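Local coordinates for protein BauA (Acinetobacter baumannii, PDB 6HCP) that probably acts as an outer-membrane, TonB-dependent transporter that takes up ferric preacinetobactin, a siderophore complex, for iron acquisition, at residues Thr37-Val49 / Phe62-Asp74. Numbering follows the deposited sequence. Where two conformers were deposited one is given.
Sequences TYAGGQVATSSNV and FNTISYTDKYIED. With EDO (1,2-ethanediol), chain U; EDO (1,2-ethanediol), chain H; EDO (1,2-ethanediol), chain K; EDO (1,2-ethanediol), chain I.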
ATOM      1  N   THR A  37     -34.346 -10.954 -11.736  1.00 45.61           N
ATOM      2  CA  THR A  37     -33.191 -10.226 -11.189  1.00 43.19           C
ATOM      3  C   THR A  37     -33.596  -8.774 -10.926  1.00 39.07           C
ATOM      4  O   THR A  37     -34.284  -8.158 -11.720  1.00 39.33           O
ATOM      5  CB  THR A  37     -31.998 -10.354 -12.144  1.00 49.45           C
ATOM      6  OG1 THR A  37     -31.416 -11.652 -12.021  1.00 51.80           O
ATOM      7  CG2 THR A  37     -30.920  -9.332 -11.887  1.00 53.05           C
ATOM      8  N   TYR A  38     -33.178  -8.220  -9.787  1.00 32.67           N
ATOM      9  CA  TYR A  38     -33.489  -6.850  -9.439  1.00 37.22           C
ATOM     10  C   TYR A  38     -32.530  -5.904 -10.179  1.00 30.55           C
ATOM     11  O   TYR A  38     -31.501  -6.326 -10.688  1.00 33.09           O
ATOM     12  CB  TYR A  38     -33.405  -6.677  -7.923  1.00 36.37           C
ATOM     13  CG  TYR A  38     -34.120  -5.478  -7.367  1.00 33.84           C
ATOM     14  CD1 TYR A  38     -35.496  -5.397  -7.370  1.00 35.63           C
ATOM     15  CD2 TYR A  38     -33.412  -4.449  -6.775  1.00 32.77           C
ATOM     16  CE1 TYR A  38     -36.153  -4.296  -6.855  1.00 34.80           C
ATOM     17  CE2 TYR A  38     -34.050  -3.346  -6.242  1.00 30.55           C
ATOM     18  CZ  TYR A  38     -35.428  -3.256  -6.307  1.00 33.97           C
ATOM     19  OH  TYR A  38     -36.063  -2.204  -5.741  1.00 34.83           O
ATOM     20  N   ALA A  39     -32.907  -4.630 -10.238  1.00 32.98           N
ATOM     21  CA  ALA A  39     -32.043  -3.584 -10.782  1.00 36.95           C
ATOM     22  C   ALA A  39     -30.644  -3.714 -10.167  1.00 39.24           C
ATOM     23  O   ALA A  39     -30.512  -3.883  -8.960  1.00 35.68           O
ATOM     24  CB  ALA A  39     -32.655  -2.243 -10.470  1.00 41.12           C
ATOM     25  N   GLY A  40     -29.614  -3.678 -11.015  1.00 34.57           N
ATOM     26  CA  GLY A  40     -28.240  -3.883 -10.597  1.00 40.66           C
ATOM     27  C   GLY A  40     -27.705  -5.255 -10.967  1.00 39.29           C
ATOM     28  O   GLY A  40     -26.498  -5.439 -11.058  1.00 39.32           O
ATOM     29  N   GLY A  41     -28.583  -6.262 -11.016  1.00 33.26           N
ATOM     30  CA  GLY A  41     -28.209  -7.600 -11.430  1.00 36.15           C
ATOM     31  C   GLY A  41     -27.544  -8.433 -10.325  1.00 28.70           C
ATOM     32  O   GLY A  41     -27.155  -9.570 -10.581  1.00 34.96           O
ATOM     33  N   GLN A  42     -27.480  -7.910  -9.095  1.00 30.66           N
ATOM     34  CA  GLN A  42     -26.688  -8.591  -8.050  1.00 35.04           C
ATOM     35  C   GLN A  42     -27.577  -9.302  -7.014  1.00 29.37           C
ATOM     36  O   GLN A  42     -27.093 -10.195  -6.312  1.00 28.44           O
ATOM     37  CB  GLN A  42     -25.709  -7.592  -7.445  1.00 35.56           C
ATOM     38  CG  GLN A  42     -24.597  -7.272  -8.445  1.00 36.63           C
ATOM     39  CD  GLN A  42     -23.727  -6.133  -7.996  1.00 41.90           C
ATOM     40  OE1 GLN A  42     -24.167  -5.323  -7.181  1.00 40.01           O
ATOM     41  NE2 GLN A  42     -22.459  -6.167  -8.418  1.00 35.70           N
ATOM     42  N   VAL A  43     -28.856  -8.954  -6.985  1.00 29.26           N
ATOM     43  CA  VAL A  43     -29.828  -9.516  -6.070  1.00 32.02           C
ATOM     44  C   VAL A  43     -31.054  -9.951  -6.877  1.00 31.18           C
ATOM     45  O   VAL A  43     -31.419  -9.304  -7.874  1.00 33.56           O
ATOM     46  CB  VAL A  43     -30.176  -8.457  -5.016  1.00 35.88           C
ATOM     47  CG1 VAL A  43     -31.469  -8.757  -4.279  1.00 41.21           C
ATOM     48  CG2 VAL A  43     -29.014  -8.273  -4.049  1.00 37.16           C
ATOM     49  N   ALA A  44     -31.686 -11.040  -6.450  1.00 28.00           N
ATOM     50  CA  ALA A  44     -32.902 -11.562  -7.102  1.00 28.79           C
ATOM     51  C   ALA A  44     -34.147 -11.086  -6.351  1.00 32.87           C
ATOM     52  O   ALA A  44     -34.079 -10.635  -5.214  1.00 35.02           O
ATOM     53  CB  ALA A  44     -32.825 -13.064  -7.175  1.00 34.15           C
ATOM     54  N   THR A  45     -35.309 -11.198  -7.004  1.00 32.15           N
ATOM     55  CA  THR A  45     -36.528 -10.601  -6.483  1.00 36.04           C
ATOM     56  C   THR A  45     -37.337 -11.614  -5.666  1.00 32.18           C
ATOM     57  O   THR A  45     -38.360 -11.259  -5.101  1.00 36.54           O
ATOM     58  CB  THR A  45     -37.395 -10.046  -7.621  1.00 37.00           C
ATOM     59  OG1 THR A  45     -37.554 -11.112  -8.558  1.00 39.96           O
ATOM     60  CG2 THR A  45     -36.763  -8.855  -8.306  1.00 47.19           C
ATOM     61  N   SER A  46     -36.933 -12.882  -5.708  0.50 30.14           N
ATOM     62  CA  SER A  46     -37.621 -13.924  -4.950  0.50 32.82           C
ATOM     63  C   SER A  46     -36.589 -14.847  -4.301  0.50 31.95           C
ATOM     64  O   SER A  46     -35.426 -14.906  -4.729  0.50 31.35           O
ATOM     65  CB  SER A  46     -38.566 -14.699  -5.837  0.50 32.08           C
ATOM     66  OG  SER A  46     -37.839 -15.435  -6.800  0.50 29.00           O
ATOM     67  N   SER A  47     -37.060 -15.642  -3.337  1.00 29.93           N
ATOM     68  CA  SER A  47     -36.246 -16.669  -2.732  1.00 29.40           C
ATOM     69  C   SER A  47     -37.141 -17.807  -2.238  1.00 31.59           C
ATOM     70  O   SER A  47     -38.376 -17.677  -2.159  1.00 27.60           O
ATOM     71  CB  SER A  47     -35.391 -16.106  -1.613  1.00 30.86           C
ATOM     72  OG  SER A  47     -36.204 -15.716  -0.506  1.00 33.37           O
ATOM     73  N   ASN A  48     -36.493 -18.914  -1.896  1.00 29.87           N
ATOM     74  CA  ASN A  48     -37.178 -20.098  -1.374  1.00 31.11           C
ATOM     75  C   ASN A  48     -37.430 -19.912   0.124  1.00 32.19           C
ATOM     76  O   ASN A  48     -36.496 -19.773   0.911  1.00 36.06           O
ATOM     77  CB  ASN A  48     -36.370 -21.375  -1.594  1.00 31.79           C
ATOM     78  CG  ASN A  48     -37.239 -22.612  -1.440  1.00 33.43           C
ATOM     79  OD1 ASN A  48     -38.150 -22.823  -2.233  1.00 38.04           O
ATOM     80  ND2 ASN A  48     -36.929 -23.452  -0.470  1.00 37.86           N
ATOM     81  N   VAL A  49     -38.697 -19.956   0.523  1.00 28.43           N
ATOM     82  CA  VAL A  49     -39.037 -19.750   1.921  1.00 26.03           C
ATOM     83  C   VAL A  49     -39.367 -21.102   2.565  1.00 32.22           C
ATOM     84  O   VAL A  49     -40.534 -21.428   2.842  1.00 28.81           O
ATOM     85  CB  VAL A  49     -40.162 -18.716   2.037  1.00 28.32           C
ATOM     86  CG1 VAL A  49     -40.476 -18.367   3.485  1.00 33.88           C
ATOM     87  CG2 VAL A  49     -39.804 -17.461   1.259  1.00 30.32           C
ATOM     88  N   PHE A  62     -40.625 -12.465   6.172  1.00 27.19           N
ATOM     89  CA  PHE A  62     -39.329 -12.799   6.752  1.00 29.17           C
ATOM     90  C   PHE A  62     -38.306 -11.879   6.091  1.00 29.35           C
ATOM     91  O   PHE A  62     -38.586 -11.348   5.003  1.00 29.20           O
ATOM     92  CB  PHE A  62     -38.957 -14.256   6.463  1.00 28.76           C
ATOM     93  CG  PHE A  62     -39.890 -15.277   7.053  1.00 27.55           C
ATOM     94  CD1 PHE A  62     -39.790 -15.640   8.384  1.00 31.69           C
ATOM     95  CD2 PHE A  62     -40.907 -15.825   6.293  1.00 28.25           C
ATOM     96  CE1 PHE A  62     -40.722 -16.495   8.948  1.00 32.25           C
ATOM     97  CE2 PHE A  62     -41.820 -16.694   6.853  1.00 29.89           C
ATOM     98  CZ  PHE A  62     -41.726 -17.029   8.176  1.00 31.90           C
ATOM     99  N   ASN A  63     -37.182 -11.651   6.771  1.00 26.12           N
ATOM    100  CA  ASN A  63     -36.085 -10.872   6.223  1.00 29.00           C
ATOM    101  C   ASN A  63     -35.194 -11.804   5.390  1.00 30.60           C
ATOM    102  O   ASN A  63     -34.529 -12.710   5.918  1.00 29.48           O
ATOM    103  CB  ASN A  63     -35.350 -10.151   7.361  1.00 28.42           C
ATOM    104  CG  ASN A  63     -34.344  -9.126   6.873  1.00 34.00           C
ATOM    105  OD1 ASN A  63     -33.800  -9.260   5.786  1.00 38.62           O
ATOM    106  ND2 ASN A  63     -34.127  -8.081   7.652  1.00 35.25           N
ATOM    107  N   THR A  64     -35.283 -11.644   4.067  1.00 27.83           N
ATOM    108  CA  THR A  64     -34.681 -12.524   3.086  1.00 24.34           C
ATOM    109  C   THR A  64     -33.852 -11.705   2.088  1.00 30.65           C
ATOM    110  O   THR A  64     -34.150 -10.540   1.820  1.00 29.41           O
ATOM    111  CB  THR A  64     -35.727 -13.302   2.289  1.00 31.24           C
ATOM    112  OG1 THR A  64     -36.633 -12.356   1.702  1.00 36.06           O
ATOM    113  CG2 THR A  64     -36.456 -14.306   3.157  1.00 29.78           C
ATOM    114  N   ILE A  65     -32.800 -12.335   1.567  1.00 27.98           N
ATOM    115  CA  ILE A  65     -32.036 -11.747   0.466  1.00 29.20           C
ATOM    116  C   ILE A  65     -31.483 -12.879  -0.383  1.00 29.48           C
ATOM    117  O   ILE A  65     -31.180 -13.964   0.129  1.00 28.35           O
ATOM    118  CB  ILE A  65     -30.923 -10.813   0.987  1.00 29.45           C
ATOM    119  CG1 ILE A  65     -30.219 -10.121  -0.187  1.00 35.92           C
ATOM    120  CG2 ILE A  65     -29.934 -11.573   1.852  1.00 29.81           C
ATOM    121  CD1 ILE A  65     -29.924  -8.679   0.028  1.00 44.95           C
ATOM    122  N   SER A  66     -31.452 -12.662  -1.701  1.00 25.61           N
ATOM    123  CA  SER A  66     -30.871 -13.628  -2.613  1.00 24.57           C
ATOM    124  C   SER A  66     -29.838 -12.946  -3.512  1.00 27.10           C
ATOM    125  O   SER A  66     -30.175 -12.012  -4.227  1.00 27.92           O
ATOM    126  CB  SER A  66     -31.942 -14.277  -3.438  1.00 27.23           C
ATOM    127  OG  SER A  66     -31.382 -15.116  -4.429  1.00 26.38           O
ATOM    128  N   TYR A  67     -28.607 -13.448  -3.464  1.00 26.46           N
ATOM    129  CA  TYR A  67     -27.501 -12.932  -4.278  1.00 29.20           C
ATOM    130  C   TYR A  67     -27.395 -13.762  -5.555  1.00 30.35           C
ATOM    131  O   TYR A  67     -27.472 -14.989  -5.518  1.00 27.23           O
ATOM    132  CB  TYR A  67     -26.189 -13.006  -3.504  1.00 26.04           C
ATOM    133  CG  TYR A  67     -26.212 -12.265  -2.196  1.00 22.51           C
ATOM    134  CD1 TYR A  67     -26.091 -10.887  -2.158  1.00 25.18           C
ATOM    135  CD2 TYR A  67     -26.388 -12.939  -0.988  1.00 24.43           C
ATOM    136  CE1 TYR A  67     -26.200 -10.188  -0.964  1.00 26.46           C
ATOM    137  CE2 TYR A  67     -26.496 -12.248   0.211  1.00 24.05           C
ATOM    138  CZ  TYR A  67     -26.288 -10.877   0.233  1.00 27.89           C
ATOM    139  OH  TYR A  67     -26.469 -10.171   1.395  1.00 26.22           O
ATOM    140  N   THR A  68     -27.083 -13.085  -6.665  1.00 28.33           N
ATOM    141  CA  THR A  68     -26.919 -13.765  -7.967  1.00 28.52           C
ATOM    142  C   THR A  68     -25.472 -14.223  -8.153  1.00 27.88           C
ATOM    143  O   THR A  68     -24.533 -13.704  -7.537  1.00 27.14           O
ATOM    144  CB  THR A  68     -27.359 -12.864  -9.130  1.00 31.30           C
ATOM    145  OG1 THR A  68     -26.434 -11.777  -9.209  1.00 29.07           O
ATOM    146  CG2 THR A  68     -28.763 -12.325  -8.956  1.00 29.16           C
ATOM    147  N   ASP A  69     -25.298 -15.122  -9.120  1.00 28.46           N
ATOM    148  CA  ASP A  69     -24.003 -15.570  -9.539  1.00 29.70           C
ATOM    149  C   ASP A  69     -23.177 -14.394 -10.095  1.00 27.46           C
ATOM    150  O   ASP A  69     -21.967 -14.436 -10.006  1.00 28.22           O
ATOM    151  CB  ASP A  69     -24.085 -16.746 -10.519  1.00 32.32           C
ATOM    152  CG  ASP A  69     -24.946 -16.541 -11.764  1.00 34.34           C
ATOM    153  OD1 ASP A  69     -25.809 -15.648 -11.782  1.00 39.60           O
ATOM    154  OD2 ASP A  69     -24.720 -17.278 -12.712  1.00 53.12           O
ATOM    155  N   LYS A  70     -23.827 -13.370 -10.647  1.00 27.62           N
ATOM    156  CA  LYS A  70     -23.103 -12.179 -11.121  1.00 31.42           C
ATOM    157  C   LYS A  70     -22.425 -11.484  -9.924  1.00 30.08           C
ATOM    158  O   LYS A  70     -21.249 -11.115  -9.982  1.00 27.85           O
ATOM    159  CB  LYS A  70     -24.041 -11.233 -11.880  1.00 32.01           C
ATOM    160  CG  LYS A  70     -23.409  -9.911 -12.348  1.00 35.26           C
ATOM    161  CD  LYS A  70     -22.101 -10.097 -13.102  1.00 40.31           C
ATOM    162  CE  LYS A  70     -21.701  -8.923 -13.982  1.00 44.70           C
ATOM    163  NZ  LYS A  70     -21.589  -7.659 -13.211  1.00 43.59           N
ATOM    164  N   TYR A  71     -23.151 -11.358  -8.803  1.00 28.82           N
ATOM    165  CA  TYR A  71     -22.566 -10.785  -7.566  1.00 29.45           C
ATOM    166  C   TYR A  71     -21.391 -11.629  -7.073  1.00 24.50           C
ATOM    167  O   TYR A  71     -20.321 -11.113  -6.764  1.00 27.08           O
ATOM    168  CB  TYR A  71     -23.619 -10.637  -6.468  1.00 29.40           C
ATOM    169  CG  TYR A  71     -23.111  -9.968  -5.218  1.00 29.88           C
ATOM    170  CD1 TYR A  71     -22.703  -8.645  -5.231  1.00 29.18           C
ATOM    171  CD2 TYR A  71     -22.979 -10.675  -4.034  1.00 30.21           C
ATOM    172  CE1 TYR A  71     -22.278  -8.009  -4.076  1.00 28.07           C
ATOM    173  CE2 TYR A  71     -22.562 -10.057  -2.871  1.00 28.31           C
ATOM    174  CZ  TYR A  71     -22.207  -8.718  -2.890  1.00 30.02           C
ATOM    175  OH  TYR A  71     -21.772  -8.104  -1.744  1.00 29.93           O
ATOM    176  N   ILE A  72     -21.554 -12.952  -7.106  1.00 27.27           N
ATOM    177  CA  ILE A  72     -20.532 -13.844  -6.663  1.00 26.64           C
ATOM    178  C   ILE A  72     -19.246 -13.607  -7.473  1.00 29.72           C
ATOM    179  O   ILE A  72     -18.136 -13.591  -6.911  1.00 26.42           O
ATOM    180  CB  ILE A  72     -21.022 -15.300  -6.731  1.00 26.28           C
ATOM    181  CG1 ILE A  72     -22.211 -15.535  -5.788  1.00 32.04           C
ATOM    182  CG2 ILE A  72     -19.891 -16.259  -6.456  1.00 29.97           C
ATOM    183  CD1 ILE A  72     -22.879 -16.866  -6.007  1.00 32.15           C
ATOM    184  N   GLU A  73     -19.370 -13.534  -8.805  0.50 27.95           N
ATOM    185  CA  GLU A  73     -18.178 -13.350  -9.637  0.50 26.69           C
ATOM    186  C   GLU A  73     -17.628 -11.928  -9.422  0.50 24.70           C
ATOM    187  O   GLU A  73     -16.417 -11.727  -9.448  0.50 27.20           O
ATOM    188  CB  GLU A  73     -18.470 -13.623 -11.116  0.50 31.18           C
ATOM    189  CG  GLU A  73     -18.675 -15.099 -11.453  0.50 30.94           C
ATOM    190  CD  GLU A  73     -17.475 -16.036 -11.418  0.50 39.30           C
ATOM    191  OE1 GLU A  73     -17.724 -17.266 -11.262  0.50 38.44           O
ATOM    192  OE2 GLU A  73     -16.297 -15.567 -11.587  0.50 27.31           O
ATOM    193  N   ASP A  74     -18.514 -10.952  -9.204  1.00 25.67           N
ATOM    194  CA  ASP A  74     -18.075  -9.564  -8.998  1.00 28.69           C
ATOM    195  C   ASP A  74     -17.227  -9.422  -7.723  1.00 33.65           C
ATOM    196  O   ASP A  74     -16.287  -8.622  -7.686  1.00 29.60           O
ATOM    197  CB  ASP A  74     -19.253  -8.602  -8.984  1.00 28.56           C
ATOM    198  CG  ASP A  74     -19.827  -8.327 -10.371  1.00 34.14           C
ATOM    199  OD1 ASP A  74     -19.144  -8.653 -11.370  1.00 37.65           O
ATOM    200  OD2 ASP A  74     -20.954  -7.816 -10.439  1.00 33.93           O
TER
HETATM  201  C1  EDO U 818     -27.609  -4.221  -6.619  1.00 48.20           C
HETATM  202  O1  EDO U 818     -27.398  -3.928  -5.220  1.00 46.18           O
HETATM  203  C2  EDO U 818     -28.719  -5.265  -6.698  1.00 42.05           C
HETATM  204  O2  EDO U 818     -28.711  -5.912  -7.945  1.00 40.36           O
HETATM  205  C1  EDO H 805     -35.417 -11.822  -2.111  1.00 42.08           C
HETATM  206  O1  EDO H 805     -36.773 -11.627  -1.668  1.00 45.29           O
HETATM  207  C2  EDO H 805     -34.642 -10.505  -2.063  1.00 40.75           C
HETATM  208  O2  EDO H 805     -33.265 -10.734  -2.456  1.00 34.44           O
HETATM  209  C1  EDO K 808     -14.581  -6.456  -9.421  1.00 37.67           C
HETATM  210  O1  EDO K 808     -15.905  -6.999  -9.774  1.00 39.75           O
HETATM  211  C2  EDO K 808     -14.798  -5.057  -8.812  1.00 46.61           C
HETATM  212  O2  EDO K 808     -15.514  -5.153  -7.561  1.00 51.22           O
HETATM  213  C1  EDO I 806     -23.511  -2.945  -4.920  1.00 38.98           C
HETATM  214  O1  EDO I 806     -24.555  -3.932  -5.248  1.00 44.37           O
HETATM  215  C2  EDO I 806     -22.508  -3.438  -3.880  1.00 49.17           C
HETATM  216  O2  EDO I 806     -21.596  -4.407  -4.378  1.00 52.78           O
HETATM  217  O   HOH W   1     -33.374 -16.456  -5.444  1.00 28.67           O
HETATM  218  O   HOH W   2     -38.075 -13.755  -0.445  1.00 35.33           O
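In the plug that fills the barrel, the N-terminal segment 37-49 is pinned to strand 64-68 and the helix that follows, starting where Gly41 and Gln42 meet Thr68. The evidence is two bonds to one residue: Thr68 OG1 donates to Gly41 O at 2.7 Å, in the carbonyl plane and on a lone pair, whereas Thr68 N reaches Gln42 O at 2.9 Å from above that carbonyl's plane. With OG1 set between backbone N and carbonyl carbon (chi1 67°), the same hydroxyl also accepts a weak N-cap bond from Tyr71 N. Past Val43, Ala44 N donates to Ser66 O (2.9 Å, N-H...O angle 161°), which with the Thr68 N bond makes the single bridge of Val43 with Tyr67.

The extended Gln42 side chain crosses Tyr71 at about a right angle, its CD near the ring edge, and NE2 donates to Asp74 OD2 at 3.0 Å. Gln42 NE2 meets OD2 on its anti side, while Lys70 NZ forms a salt bridge on the syn lone pair of Asp74 OD2 at 2.8 Å; Asp74 OD1 forms a salt bridge with Arg670 of the barrel wall, so at least three groups hold the carboxylate in place. Farther along, water joins Ser46 O to Ser66 OG, and a second water joins Ser47 OG to Thr64 OG1. At the far end the contact turns apolar, Val49 CG1 packing obliquely on the Phe62 ring, 3.8 Å from Phe62 CD2.

Strand 64-68 edges the mixed sheet of the globular plug domain, a hallmark of TonB-dependent receptors.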